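Side-chain contacts in substrate-binding protein (PDB 6WPN), which probably binds a sugar or oligosaccharide in the periplasm of a marine cyanobacterium and delivers it to an ABC transporter: residues A328-A331 against R332-V336; V413-A416 against E417-N421; P238-V241 against V242-Q246. One frame throughout, in Å; residues are numbered along the deposited sequence.

Interaction 1 (A328-A331 against R332-V336)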
# COMPACT_ATOMS: atom_id res chain seq x y z
N ALA A 328 12.71 -14.24 -3.46
CA ALA A 328 11.91 -15.20 -4.20
C ALA A 328 11.07 -16.06 -3.26
O ALA A 328 9.88 -16.26 -3.48
CB ALA A 328 12.81 -16.08 -5.07
N ARG A 329 11.70 -16.55 -2.18
CA ARG A 329 10.98 -17.37 -1.21
C ARG A 329 9.85 -16.59 -0.55
O ARG A 329 8.76 -17.12 -0.33
CB ARG A 329 11.96 -17.90 -0.17
CG ARG A 329 11.33 -18.82 0.86
CD ARG A 329 12.38 -19.42 1.77
NE ARG A 329 11.77 -20.13 2.89
CZ ARG A 329 12.42 -20.52 3.98
NH1 ARG A 329 11.78 -21.15 4.95
NH2 ARG A 329 13.72 -20.26 4.10
N PHE A 330 10.10 -15.32 -0.21
CA PHE A 330 9.04 -14.51 0.38
C PHE A 330 7.95 -14.20 -0.64
O PHE A 330 6.77 -14.14 -0.28
CB PHE A 330 9.61 -13.22 0.98
CG PHE A 330 8.59 -12.41 1.75
CD1 PHE A 330 8.24 -12.77 3.04
CD2 PHE A 330 8.00 -11.28 1.19
CE1 PHE A 330 7.31 -12.03 3.76
CE2 PHE A 330 7.07 -10.54 1.91
CZ PHE A 330 6.72 -10.92 3.19
N ALA A 331 8.32 -14.02 -1.91
CA ALA A 331 7.31 -13.79 -2.94
C ALA A 331 6.37 -14.99 -3.07
O ALA A 331 5.17 -14.82 -3.28
CB ALA A 331 7.97 -13.48 -4.28
N ARG A 332 6.91 -16.20 -2.93
CA ARG A 332 6.06 -17.39 -3.00
C ARG A 332 5.16 -17.50 -1.77
O ARG A 332 3.94 -17.65 -1.89
CB ARG A 332 6.90 -18.65 -3.15
CG ARG A 332 7.77 -18.68 -4.39
CD ARG A 332 8.58 -19.96 -4.48
NE ARG A 332 9.60 -19.88 -5.53
CZ ARG A 332 10.90 -19.82 -5.30
NH1 ARG A 332 11.37 -19.83 -4.06
NH2 ARG A 332 11.75 -19.75 -6.32
N GLU A 333 5.76 -17.43 -0.58
CA GLU A 333 4.99 -17.65 0.65
C GLU A 333 3.99 -16.53 0.89
O GLU A 333 2.88 -16.79 1.36
CB GLU A 333 5.94 -17.80 1.84
CG GLU A 333 6.80 -19.07 1.77
CD GLU A 333 7.79 -19.18 2.92
OE1 GLU A 333 7.96 -18.19 3.67
OE2 GLU A 333 8.40 -20.26 3.06
N ALA A 334 4.35 -15.30 0.56
CA ALA A 334 3.47 -14.16 0.76
C ALA A 334 2.62 -13.84 -0.45
O ALA A 334 1.70 -13.02 -0.33
CB ALA A 334 4.27 -12.92 1.16
N ARG A 335 2.87 -14.47 -1.60
CA ARG A 335 2.14 -14.18 -2.83
C ARG A 335 2.23 -12.68 -3.12
O ARG A 335 1.24 -11.99 -3.35
CB ARG A 335 0.70 -14.68 -2.72
CG ARG A 335 0.66 -16.11 -2.18
CD ARG A 335 -0.73 -16.72 -2.16
NE ARG A 335 -0.65 -18.16 -1.91
CZ ARG A 335 -0.64 -18.71 -0.70
NH1 ARG A 335 -0.70 -17.95 0.38
NH2 ARG A 335 -0.56 -20.03 -0.58
N VAL A 336 3.47 -12.19 -3.09
CA VAL A 336 3.80 -10.79 -3.18
C VAL A 336 4.84 -10.61 -4.29
O VAL A 336 5.41 -11.57 -4.79
CB VAL A 336 4.32 -10.27 -1.82
CG1 VAL A 336 4.80 -8.82 -1.88
CG2 VAL A 336 3.30 -10.50 -0.74
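Arg329 carries CG anti to its own backbone N (chi1 -178°), whereas Glu333, one turn later, carries CG beside the N (chi1 -67°), and these two settings lean the extended chains toward one another. Arg329 NE thereby faces Glu333 OE2 at 3.4 Å, a weak hydrogen bond within a salt bridge. The carboxylate oxygen lies at the edge of the guanidinium, but the carboxylate plane is turned 83° from it. Arg329 NH2 also forms a salt bridge with Asp47 of helix 42-55, which may help explain the loose fit to Glu333; the long, multiply donating arginine joins two carboxylates.

Phe330 has the same kind of first torsion and turns one face of its ring to Ala334. The methyl CB of Ala334 sits over that face, 3.8 Å from the ring centroid, a CH-pi contact for which a small residue is apt. Tyr44 meets this ring edge-to-face, and Phe41 and Tyr140 also reach it, so the buried Phe330 ring sits among other aromatic rings. Arg332, CG beside its backbone N, runs extended back along the helix toward Ala328. Its NH2 passes 4.0 Å from Ala328 CB and its NH1 3.8 Å from Arg329 CA, and its charge is answered by Glu350 of helix 341-352, the helix that Ala328 and Ala331 also pack against.

The backbone holds the turns with Glu333 N to Arg329 O at 3.0 Å and Ala334 N to Phe330 O at 2.8 Å. Arg335 then adopts positive phi and the chain leaves the helix: Val336 N reaches back to Ala331 O at 3.1 Å, on a lone pair in the carbonyl plane, while the inner bond from Arg335 N to Arg332 O is weak at 3.4 Å. This pair is the Schellman motif, which ends helix 324-334 and turns the chain into the short strand 337-338.

Interaction 2 (V413-A416 against E417-N421); sequences VLEA and EQQWN
The amide of Gln418 has Leu414 over one of its faces. Leu414 CG stands 3.3 Å from Gln418 NE2, and both methyls join it, CD2 at 3.4 Å and CD1 at 3.5 Å from that same nitrogen. Leu414 O lies on this side too, 3.6 Å from Gln418 CD, so the amide rests on backbone and branched side chain together. The carboxylate of Glu417 approaches from another direction, its OE1 3.4 Å from Leu414 CD1, so that this methyl touches both polar groups. The indole of Trp420, by contrast, leads away from residues 413-416: its plane meets the ring of Tyr423 at about 40°, and NE1 is bonded to the carbonyl of Gln212.

The first torsions account for the two approaches. Gln418 holds CG beside its backbone N (chi1 -68°) and runs back along the helix over Leu414, while Glu417 holds CG anti to N (chi1 174°) and comes in from the flank. Leu414 lies one turn before both, three residues ahead of Glu417 and four ahead of Gln418, on the C-terminal helix 409-427, an alpha-helix whose i to i+4 bonds run without a break here: Glu417 N to Val413 O at 2.8 Å and Trp420 N to Ala416 O at 2.9 Å are two of them.

Residue types follow the helix's sides. Ala416 is buried against Phe216, where a small methyl suits close approach, and the buried Trp420 packs against Leu391, Leu208 and Ala214. Glu415 and Gln419 both touch Gln398 of helix 388-403, and Gln419 also meets Ile394; long polar side chains suit these partly exposed positions. On the outer side Leu414 and Gln418 are exposed, and the leucine also meets a crystal neighbour. Glu417 OE1 has a weak hydrogen bond to Asn217.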
# COMPACT_ATOMS: atom_id res chain seq x y z
N VAL A 413 -13.13 21.50 0.48
CA VAL A 413 -11.90 21.82 -0.23
C VAL A 413 -11.24 23.05 0.38
O VAL A 413 -10.03 23.05 0.65
CB VAL A 413 -12.19 22.04 -1.73
CG1 VAL A 413 -10.92 22.44 -2.46
CG2 VAL A 413 -12.80 20.79 -2.33
N LEU A 414 -12.02 24.10 0.60
CA LEU A 414 -11.45 25.33 1.15
C LEU A 414 -10.92 25.10 2.56
O LEU A 414 -9.81 25.55 2.89
CB LEU A 414 -12.49 26.44 1.15
CG LEU A 414 -11.86 27.78 1.53
CD1 LEU A 414 -10.94 28.25 0.40
CD2 LEU A 414 -12.90 28.82 1.88
N GLU A 415 -11.68 24.40 3.40
CA GLU A 415 -11.23 24.13 4.76
C GLU A 415 -9.96 23.29 4.75
O GLU A 415 -9.02 23.57 5.51
CB GLU A 415 -12.33 23.42 5.55
CG GLU A 415 -13.58 24.25 5.80
CD GLU A 415 -13.40 25.29 6.88
OE1 GLU A 415 -12.36 25.27 7.56
OE2 GLU A 415 -14.31 26.14 7.05
N ALA A 416 -9.90 22.27 3.90
CA ALA A 416 -8.69 21.46 3.80
C ALA A 416 -7.51 22.30 3.31
O ALA A 416 -6.40 22.20 3.86
CB ALA A 416 -8.93 20.27 2.88
N GLU A 417 -7.72 23.12 2.29
CA GLU A 417 -6.64 23.95 1.76
C GLU A 417 -6.11 24.89 2.83
O GLU A 417 -4.89 25.04 3.00
CB GLU A 417 -7.13 24.73 0.54
CG GLU A 417 -6.13 25.74 0.02
CD GLU A 417 -6.76 26.73 -0.95
OE1 GLU A 417 -7.84 27.27 -0.65
OE2 GLU A 417 -6.16 26.96 -2.03
N GLN A 418 -7.01 25.55 3.57
CA GLN A 418 -6.59 26.52 4.57
C GLN A 418 -5.93 25.85 5.77
O GLN A 418 -4.95 26.37 6.32
CB GLN A 418 -7.78 27.36 5.01
CG GLN A 418 -8.31 28.26 3.91
CD GLN A 418 -9.67 28.84 4.23
OE1 GLN A 418 -10.33 28.43 5.19
NE2 GLN A 418 -10.10 29.82 3.44
N GLN A 419 -6.44 24.68 6.18
CA GLN A 419 -5.82 23.96 7.29
C GLN A 419 -4.44 23.45 6.93
O GLN A 419 -3.51 23.52 7.74
CB GLN A 419 -6.73 22.82 7.74
CG GLN A 419 -7.97 23.29 8.46
CD GLN A 419 -8.73 22.16 9.13
OE1 GLN A 419 -8.29 21.01 9.09
NE2 GLN A 419 -9.86 22.48 9.75
N TRP A 420 -4.27 22.91 5.71
CA TRP A 420 -2.94 22.44 5.32
C TRP A 420 -1.95 23.60 5.23
O TRP A 420 -0.80 23.47 5.64
CB TRP A 420 -3.00 21.70 3.98
CG TRP A 420 -1.62 21.43 3.45
CD1 TRP A 420 -0.98 22.12 2.46
CD2 TRP A 420 -0.69 20.44 3.92
NE1 TRP A 420 0.28 21.61 2.27
CE2 TRP A 420 0.48 20.58 3.15
CE3 TRP A 420 -0.75 19.45 4.90
CZ2 TRP A 420 1.59 19.75 3.34
CZ3 TRP A 420 0.35 18.63 5.09
CH2 TRP A 420 1.51 18.79 4.31
N ASN A 421 -2.38 24.74 4.67
CA ASN A 421 -1.48 25.88 4.56
C ASN A 421 -1.13 26.45 5.92
O ASN A 421 -0.05 27.02 6.10
CB ASN A 421 -2.10 26.95 3.65
CG ASN A 421 -2.08 26.55 2.19
OD1 ASN A 421 -1.28 25.73 1.77
ND2 ASN A 421 -2.98 27.13 1.41

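Interaction 3 (P238-V241 against V242-Q246)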
# COMPACT_ATOMS: atom_id res chain seq x y z
N PRO A 238 -21.24 2.26 1.40
CA PRO A 238 -21.65 1.84 2.75
C PRO A 238 -21.50 3.00 3.72
O PRO A 238 -20.56 3.80 3.63
CB PRO A 238 -20.67 0.70 3.08
CG PRO A 238 -20.17 0.22 1.75
CD PRO A 238 -20.14 1.44 0.87
N ARG A 239 -22.45 3.12 4.64
CA ARG A 239 -22.43 4.27 5.54
C ARG A 239 -21.20 4.26 6.44
O ARG A 239 -20.75 5.33 6.87
CB ARG A 239 -23.69 4.30 6.40
CG ARG A 239 -24.94 4.74 5.68
CD ARG A 239 -26.11 4.70 6.64
NE ARG A 239 -27.37 5.12 6.05
CZ ARG A 239 -28.55 4.99 6.64
NH1 ARG A 239 -29.65 5.40 6.03
NH2 ARG A 239 -28.63 4.43 7.84
N GLU A 240 -20.62 3.09 6.70
CA GLU A 240 -19.51 2.99 7.63
C GLU A 240 -18.16 3.26 6.99
O GLU A 240 -17.13 3.02 7.63
CB GLU A 240 -19.50 1.62 8.31
CG GLU A 240 -19.30 0.43 7.37
CD GLU A 240 -20.60 -0.23 6.95
OE1 GLU A 240 -21.64 0.46 6.89
OE2 GLU A 240 -20.59 -1.46 6.71
N VAL A 241 -18.13 3.77 5.75
CA VAL A 241 -16.85 4.17 5.19
C VAL A 241 -16.29 5.38 5.94
O VAL A 241 -15.07 5.57 5.97
CB VAL A 241 -16.94 4.48 3.69
CG1 VAL A 241 -17.30 3.23 2.89
CG2 VAL A 241 -17.94 5.59 3.43
N VAL A 242 -17.16 6.18 6.57
CA VAL A 242 -16.70 7.33 7.34
C VAL A 242 -16.20 6.95 8.72
O VAL A 242 -15.65 7.80 9.43
CB VAL A 242 -17.79 8.41 7.50
CG1 VAL A 242 -18.21 8.95 6.13
CG2 VAL A 242 -18.99 7.85 8.26
N SER A 243 -16.37 5.69 9.13
CA SER A 243 -16.01 5.31 10.48
C SER A 243 -15.22 4.01 10.58
O SER A 243 -14.67 3.73 11.66
CB SER A 243 -17.26 5.21 11.36
OG SER A 243 -18.09 4.16 10.92
N GLN A 244 -15.14 3.20 9.52
CA GLN A 244 -14.44 1.92 9.56
C GLN A 244 -13.51 1.81 8.36
O GLN A 244 -13.76 2.39 7.30
CB GLN A 244 -15.43 0.74 9.59
CG GLN A 244 -16.21 0.62 10.90
CD GLN A 244 -17.19 -0.53 10.92
OE1 GLN A 244 -17.91 -0.76 9.95
NE2 GLN A 244 -17.23 -1.26 12.02
N GLY A 245 -12.44 1.04 8.53
CA GLY A 245 -11.41 0.90 7.53
C GLY A 245 -11.58 -0.34 6.67
O GLY A 245 -12.66 -0.94 6.59
N GLN A 246 -10.48 -0.75 6.04
CA GLN A 246 -10.52 -1.83 5.05
C GLN A 246 -10.80 -3.19 5.67
O GLN A 246 -11.17 -4.12 4.95
CB GLN A 246 -9.20 -1.87 4.28
CG GLN A 246 -9.01 -0.70 3.33
CD GLN A 246 -10.13 -0.60 2.30
OE1 GLN A 246 -10.53 -1.60 1.70
NE2 GLN A 246 -10.64 0.62 2.10
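Two backbone hydrogen bonds converge on the carbonyl oxygen of Glu240. Gln244 N approaches it nearly along the C=O axis at 2.8 Å, whereas Ser243 N, at 3.2 Å, sits well above the carbonyl plane. The two donors come from different directions, and a single acceptor holds the turn that continues from the 3-10 segment 239-241. That segment has its own bond from Val241 N to Pro238 O, the proline being well suited to start such a turn.

The side-chain contact of Glu240 with Gln244 is of a van der Waals kind. Gln244 OE1 lies 3.2 Å from Glu240 CG and 3.3 Å from Glu240 CB, so the amide oxygen rests on the acid's aliphatic stem, the carboxylate and amide planes 68° apart. Glu240 sets CG between its backbone N and carbonyl carbon (chi1 63°) and bends again at the next bond, which takes the carboxylate away to a salt bridge with Arg248. Replacing Gln244 by an alanine would probably strip Glu240 CB and CG of that oxygen and open a gap beside the stem. Val242 CG2 makes another such contact, 3.4 Å from Arg239 O, which is also hydrogen-bonded to Tyr232 OH.

Apolar contact is slighter: Val241 CG2 and Val242 CG1 stand 4.3 Å apart. Val241 is buried, Val242 only partly; both touch Tyr232 of helix 219-233. The turn links that helix to helix 246-254, whose N-cap is Gly245, and backbone bonds between Val241 and Val188, with Gln244 O to Thr187 OG1, fasten it to the loop between helices 168-179 and 195-202.

How the interactions relate
All three are local contacts within one continuous run of chain, yet they lie well apart: the centres of interactions 1 and 2 are about 42 Å apart, on opposite sides of the chain's centre, and those of interactions 2 and 3 about 23 Å. None touches another, and no helix is shared. Interactions 1 and 2 are partly buried helical turns; interaction 3 is a surface loop joining two helices. Their chemistry differs accordingly. Interaction 1 combines an aromatic face with a charge pair and ends its helix, interaction 2 lays leucine on an amide amid unbroken helical bonding, and interaction 3 depends mostly on one doubly used carbonyl.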